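Local coordinates for protein endonuclease V isoform X2 (Ciona intestinalis, PDB 6OZI) that probably cleaves nucleic acid strands next to inosine in a metal-dependent reaction, as an endonuclease V of the RNase H clan, at residues P151-Q163 against L175-A187. The protein carries 1 engineered substitution. Sequence-based numbering, arbitrary orientation.
Sequences PEDGVKKTEVISQ and LDIISTEKNEVLA. With nucleotides of chain C.
Ser179 gives its hydroxyl proton to the carboxylate of Asp153, OG to OD1 at 2.7 Å, meeting the oxygen on its anti side and 25° out of the carboxylate plane. A chi1 of 158° swings OG away from the backbone N of Ser179 and over the turn that follows, where it also accepts from Lys182 N at 2.9 Å, an ST motif; serine suits the place because its one hydroxyl can accept here while donating to Asp153. An alanine here would probably leave Lys182 N without this acceptor and take from Asp153 OD1 one of its partners, the salt bridge from Arg125 remaining. The backbone joins in: Thr180 N bonds to Asp153 O at 3.0 Å, and Gly154 suits its place twice over: its phi is positive, and a CB would run into Thr180 OG1. These polar bonds tie the 3-10 turn 151-153, ahead of helix 157-169, to the C-terminal end of strand 174-179, an outermost strand of the chain's mixed sheet, which forms a beta hairpin with strand 184-190. Branched apolar residues pack alongside: Val155 CG2 lies 4.0 Å from Leu186 CD1, while the side chains of Val160 and Ile177 cross at about a right angle, CG1 to CG1 at 4.1 Å. Gln163 lays its aliphatic CG against both Leu175 methyls, while its OE1 and Asp176 O each accept from one water.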
loop_
_atom_site.group_PDB
_atom_site.type_symbol
_atom_site.label_atom_id
_atom_site.label_comp_id
_atom_site.label_asym_id
_atom_site.label_seq_id
_atom_site.Cartn_x
_atom_site.Cartn_y
_atom_site.Cartn_z
ATOM N N PRO A 151 -5.654 -27.247 15.304
ATOM C CA PRO A 151 -6.698 -28.163 15.800
ATOM C C PRO A 151 -6.186 -29.152 16.827
ATOM O O PRO A 151 -6.893 -29.451 17.795
ATOM C CB PRO A 151 -7.176 -28.874 14.526
ATOM C CG PRO A 151 -6.786 -27.975 13.411
ATOM C CD PRO A 151 -5.534 -27.276 13.838
ATOM N N GLU A 152 -4.958 -29.651 16.662
ATOM C CA GLU A 152 -4.426 -30.644 17.592
ATOM C C GLU A 152 -4.266 -30.093 19.006
ATOM O O GLU A 152 -4.196 -30.877 19.961
ATOM C CB GLU A 152 -3.073 -31.169 17.081
ATOM C CG GLU A 152 -3.101 -31.840 15.699
ATOM C CD GLU A 152 -3.176 -30.850 14.541
ATOM O OE1 GLU A 152 -3.322 -29.638 14.793
ATOM O OE2 GLU A 152 -3.086 -31.283 13.373
ATOM N N ASP A 153 -4.235 -28.769 19.167
ATOM C CA ASP A 153 -4.138 -28.137 20.477
ATOM C C ASP A 153 -5.426 -27.442 20.886
ATOM O O ASP A 153 -5.455 -26.778 21.927
ATOM C CB ASP A 153 -2.987 -27.127 20.501
ATOM C CG ASP A 153 -1.632 -27.781 20.652
ATOM O OD1 ASP A 153 -1.361 -28.357 21.734
ATOM O OD2 ASP A 153 -0.830 -27.710 19.691
ATOM N N GLY A 154 -6.486 -27.567 20.096
ATOM C CA GLY A 154 -7.735 -26.915 20.434
ATOM C C GLY A 154 -7.695 -25.415 20.264
ATOM O O GLY A 154 -8.439 -24.705 20.948
ATOM N N VAL A 155 -6.843 -24.911 19.375
ATOM C CA VAL A 155 -6.698 -23.478 19.140
ATOM C C VAL A 155 -7.431 -23.137 17.846
ATOM O O VAL A 155 -6.974 -23.482 16.750
ATOM C CB VAL A 155 -5.223 -23.060 19.065
ATOM C CG1 VAL A 155 -5.113 -21.575 18.700
ATOM C CG2 VAL A 155 -4.522 -23.342 20.381
ATOM N N LYS A 156 -8.548 -22.421 17.975
ATOM C CA LYS A 156 -9.412 -22.065 16.861
ATOM C C LYS A 156 -9.555 -20.553 16.785
ATOM O O LYS A 156 -9.774 -19.885 17.799
ATOM C CB LYS A 156 -10.783 -22.727 17.001
ATOM C CG LYS A 156 -11.702 -22.518 15.822
ATOM C CD LYS A 156 -12.834 -23.538 15.818
ATOM C CE LYS A 156 -13.966 -23.109 14.885
ATOM N NZ LYS A 156 -13.491 -22.715 13.529
ATOM N N LYS A 157 -9.448 -20.030 15.563
ATOM C CA LYS A 157 -9.366 -18.590 15.346
ATOM C C LYS A 157 -10.630 -17.875 15.825
ATOM O O LYS A 157 -10.553 -16.904 16.588
ATOM C CB LYS A 157 -9.098 -18.341 13.862
ATOM C CG LYS A 157 -8.646 -16.958 13.452
ATOM C CD LYS A 157 -7.923 -17.101 12.117
ATOM C CE LYS A 157 -7.626 -15.779 11.463
ATOM N NZ LYS A 157 -6.876 -15.985 10.186
ATOM N N THR A 158 -11.807 -18.343 15.396
ATOM C CA THR A 158 -13.044 -17.672 15.801
ATOM C C THR A 158 -13.196 -17.640 17.322
ATOM O O THR A 158 -13.624 -16.624 17.892
ATOM C CB THR A 158 -14.259 -18.343 15.151
ATOM O OG1 THR A 158 -14.332 -19.717 15.551
ATOM C CG2 THR A 158 -14.178 -18.260 13.632
ATOM N N GLU A 159 -12.831 -18.732 18.001
ATOM C CA GLU A 159 -12.986 -18.786 19.454
ATOM C C GLU A 159 -12.013 -17.845 20.158
ATOM O O GLU A 159 -12.394 -17.142 21.106
ATOM C CB GLU A 159 -12.815 -20.225 19.942
ATOM C CG GLU A 159 -13.754 -21.192 19.226
ATOM C CD GLU A 159 -13.632 -22.627 19.703
ATOM O OE1 GLU A 159 -12.573 -23.001 20.255
ATOM O OE2 GLU A 159 -14.609 -23.388 19.521
ATOM N N VAL A 160 -10.760 -17.800 19.697
ATOM C CA VAL A 160 -9.775 -16.907 20.301
ATOM C C VAL A 160 -10.195 -15.457 20.111
ATOM O O VAL A 160 -10.113 -14.639 21.035
ATOM C CB VAL A 160 -8.377 -17.161 19.708
ATOM C CG1 VAL A 160 -7.407 -16.062 20.137
ATOM C CG2 VAL A 160 -7.859 -18.533 20.113
ATOM N N ILE A 161 -10.628 -15.114 18.898
ATOM C CA ILE A 161 -11.027 -13.740 18.621
ATOM C C ILE A 161 -12.239 -13.346 19.459
ATOM O O ILE A 161 -12.285 -12.246 20.022
ATOM C CB ILE A 161 -11.288 -13.552 17.116
ATOM C CG1 ILE A 161 -9.985 -13.728 16.341
ATOM C CG2 ILE A 161 -11.885 -12.186 16.841
ATOM C CD1 ILE A 161 -8.842 -12.909 16.912
ATOM N N SER A 162 -13.237 -14.230 19.564
ATOM C CA SER A 162 -14.413 -13.868 20.354
ATOM C C SER A 162 -14.056 -13.728 21.831
ATOM O O SER A 162 -14.536 -12.807 22.505
ATOM C CB SER A 162 -15.537 -14.887 20.156
ATOM O OG SER A 162 -15.249 -16.107 20.807
ATOM N N GLN A 163 -13.203 -14.622 22.346
ATOM C CA GLN A 163 -12.730 -14.489 23.722
ATOM C C GLN A 163 -11.996 -13.168 23.924
ATOM O O GLN A 163 -12.121 -12.532 24.980
ATOM C CB GLN A 163 -11.835 -15.673 24.099
ATOM C CG GLN A 163 -11.548 -15.753 25.594
ATOM C CD GLN A 163 -10.722 -16.971 26.001
ATOM O OE1 GLN A 163 -10.395 -17.823 25.176
ATOM N NE2 GLN A 163 -10.385 -17.051 27.285
ATOM N N LEU A 175 -4.504 -11.419 26.386
ATOM C CA LEU A 175 -5.270 -12.651 26.524
ATOM C C LEU A 175 -4.345 -13.838 26.303
ATOM O O LEU A 175 -3.710 -13.940 25.250
ATOM C CB LEU A 175 -6.417 -12.692 25.513
ATOM C CG LEU A 175 -7.207 -13.997 25.500
ATOM C CD1 LEU A 175 -8.071 -14.070 26.749
ATOM C CD2 LEU A 175 -8.048 -14.154 24.243
ATOM N N ASP A 176 -4.291 -14.751 27.266
ATOM C CA ASP A 176 -3.488 -15.951 27.085
ATOM C C ASP A 176 -4.149 -16.861 26.063
ATOM O O ASP A 176 -5.356 -17.110 26.125
ATOM C CB ASP A 176 -3.304 -16.705 28.405
ATOM C CG ASP A 176 -2.467 -15.941 29.407
ATOM O OD1 ASP A 176 -1.278 -15.698 29.115
ATOM O OD2 ASP A 176 -2.976 -15.636 30.504
ATOM N N ILE A 177 -3.358 -17.361 25.121
ATOM C CA ILE A 177 -3.804 -18.364 24.162
ATOM C C ILE A 177 -3.326 -19.716 24.672
ATOM O O ILE A 177 -2.142 -19.883 24.990
ATOM C CB ILE A 177 -3.268 -18.059 22.753
ATOM C CG1 ILE A 177 -3.952 -16.805 22.204
ATOM C CG2 ILE A 177 -3.470 -19.241 21.825
ATOM C CD1 ILE A 177 -3.293 -16.223 20.962
ATOM N N ILE A 178 -4.251 -20.667 24.809
ATOM C CA ILE A 178 -4.002 -21.880 25.579
ATOM C C ILE A 178 -4.264 -23.111 24.727
ATOM O O ILE A 178 -5.259 -23.182 24.000
ATOM C CB ILE A 178 -4.890 -21.905 26.845
ATOM C CG1 ILE A 178 -4.428 -20.844 27.843
ATOM C CG2 ILE A 178 -4.904 -23.283 27.484
ATOM C CD1 ILE A 178 -5.470 -20.502 28.900
ATOM N N SER A 179 -3.399 -24.108 24.881
ATOM C CA SER A 179 -3.622 -25.446 24.348
ATOM C C SER A 179 -4.418 -26.262 25.353
ATOM O O SER A 179 -3.953 -26.490 26.473
ATOM C CB SER A 179 -2.292 -26.140 24.065
ATOM O OG SER A 179 -2.446 -27.553 24.049
ATOM N N THR A 180 -5.599 -26.718 24.950
ATOM C CA THR A 180 -6.397 -27.585 25.809
ATOM C C THR A 180 -5.888 -29.015 25.818
ATOM O O THR A 180 -6.230 -29.776 26.726
ATOM C CB THR A 180 -7.868 -27.576 25.378
ATOM O OG1 THR A 180 -7.962 -27.930 23.992
ATOM C CG2 THR A 180 -8.486 -26.207 25.594
ATOM N N GLU A 181 -5.055 -29.385 24.849
ATOM C CA GLU A 181 -4.524 -30.739 24.811
ATOM C C GLU A 181 -3.332 -30.880 25.743
ATOM O O GLU A 181 -3.151 -31.935 26.356
ATOM C CB GLU A 181 -4.123 -31.092 23.374
ATOM C CG GLU A 181 -3.298 -32.364 23.215
ATOM C CD GLU A 181 -4.154 -33.611 23.153
ATOM O OE1 GLU A 181 -5.391 -33.479 23.000
ATOM O OE2 GLU A 181 -3.590 -34.724 23.258
ATOM N N LYS A 182 -2.524 -29.830 25.877
ATOM C CA LYS A 182 -1.378 -29.833 26.767
ATOM C C LYS A 182 -1.571 -28.985 28.017
ATOM O O LYS A 182 -0.692 -28.997 28.885
ATOM C CB LYS A 182 -0.125 -29.363 26.013
ATOM C CG LYS A 182 0.237 -30.260 24.848
ATOM C CD LYS A 182 0.287 -31.732 25.279
ATOM C CE LYS A 182 0.908 -32.614 24.200
ATOM N NZ LYS A 182 0.969 -34.047 24.622
ATOM N N ASN A 183 -2.679 -28.243 28.127
ATOM C CA ASN A 183 -2.985 -27.438 29.314
ATOM C C ASN A 183 -1.842 -26.467 29.610
ATOM O O ASN A 183 -1.303 -26.425 30.718
ATOM C CB ASN A 183 -3.279 -28.332 30.525
ATOM C CG ASN A 183 -3.915 -27.570 31.680
ATOM O OD1 ASN A 183 -4.875 -26.823 31.485
ATOM N ND2 ASN A 183 -3.380 -27.752 32.885
ATOM N N GLU A 184 -1.458 -25.694 28.596
ATOM C CA GLU A 184 -0.364 -24.746 28.741
ATOM C C GLU A 184 -0.638 -23.522 27.879
ATOM O O GLU A 184 -1.368 -23.588 26.886
ATOM C CB GLU A 184 0.989 -25.375 28.350
ATOM C CG GLU A 184 1.059 -25.829 26.893
ATOM C CD GLU A 184 2.384 -26.486 26.504
ATOM O OE1 GLU A 184 3.354 -26.416 27.294
ATOM O OE2 GLU A 184 2.449 -27.085 25.398
ATOM N N VAL A 185 -0.028 -22.404 28.266
ATOM C CA VAL A 185 -0.117 -21.175 27.486
ATOM C C VAL A 185 0.889 -21.241 26.346
ATOM O O VAL A 185 2.071 -21.552 26.549
ATOM C CB VAL A 185 0.121 -19.941 28.369
ATOM C CG1 VAL A 185 0.113 -18.673 27.513
ATOM C CG2 VAL A 185 -0.949 -19.855 29.461
ATOM N N LEU A 186 0.413 -20.976 25.136
ATOM C CA LEU A 186 1.244 -20.972 23.944
ATOM C C LEU A 186 1.721 -19.582 23.558
ATOM O O LEU A 186 2.826 -19.444 23.015
ATOM C CB LEU A 186 0.470 -21.582 22.772
ATOM C CG LEU A 186 -0.050 -23.016 22.940
ATOM C CD1 LEU A 186 -0.757 -23.484 21.676
ATOM C CD2 LEU A 186 1.067 -23.982 23.311
ATOM N N ALA A 187 0.900 -18.564 23.798
ATOM C CA ALA A 187 1.168 -17.216 23.324
ATOM C C ALA A 187 0.275 -16.245 24.080
ATOM O O ALA A 187 -0.547 -16.633 24.914
ATOM C CB ALA A 187 0.936 -17.102 21.815
ATOM P P DC C 4 -6.851 -21.014 7.367
ATOM O OP1 DC C 4 -8.252 -20.891 7.817
ATOM O OP2 DC C 4 -6.271 -19.987 6.468
ATOM O "O5'" DC C 4 -5.926 -21.153 8.656
ATOM C "C5'" DC C 4 -5.275 -20.026 9.193
ATOM C "C4'" DC C 4 -3.906 -20.420 9.713
ATOM O "O4'" DC C 4 -4.027 -21.641 10.492
ATOM C "C3'" DC C 4 -2.875 -20.712 8.618
ATOM O "O3'" DC C 4 -1.602 -20.245 9.009
ATOM C "C2'" DC C 4 -2.904 -22.229 8.503
ATOM C "C1'" DC C 4 -3.184 -22.639 9.942
ATOM N N1 DC C 4 -3.854 -23.964 10.052
ATOM C C2 DC C 4 -3.104 -25.068 10.464
ATOM O O2 DC C 4 -1.905 -24.910 10.734
ATOM N N3 DC C 4 -3.711 -26.282 10.554
ATOM C C4 DC C 4 -5.004 -26.402 10.252
ATOM N N4 DC C 4 -5.561 -27.614 10.362
ATOM C C5 DC C 4 -5.786 -25.283 9.829
ATOM C C6 DC C 4 -5.175 -24.096 9.739
HETATM O O HOH W 1 -7.436 -17.338 23.986
#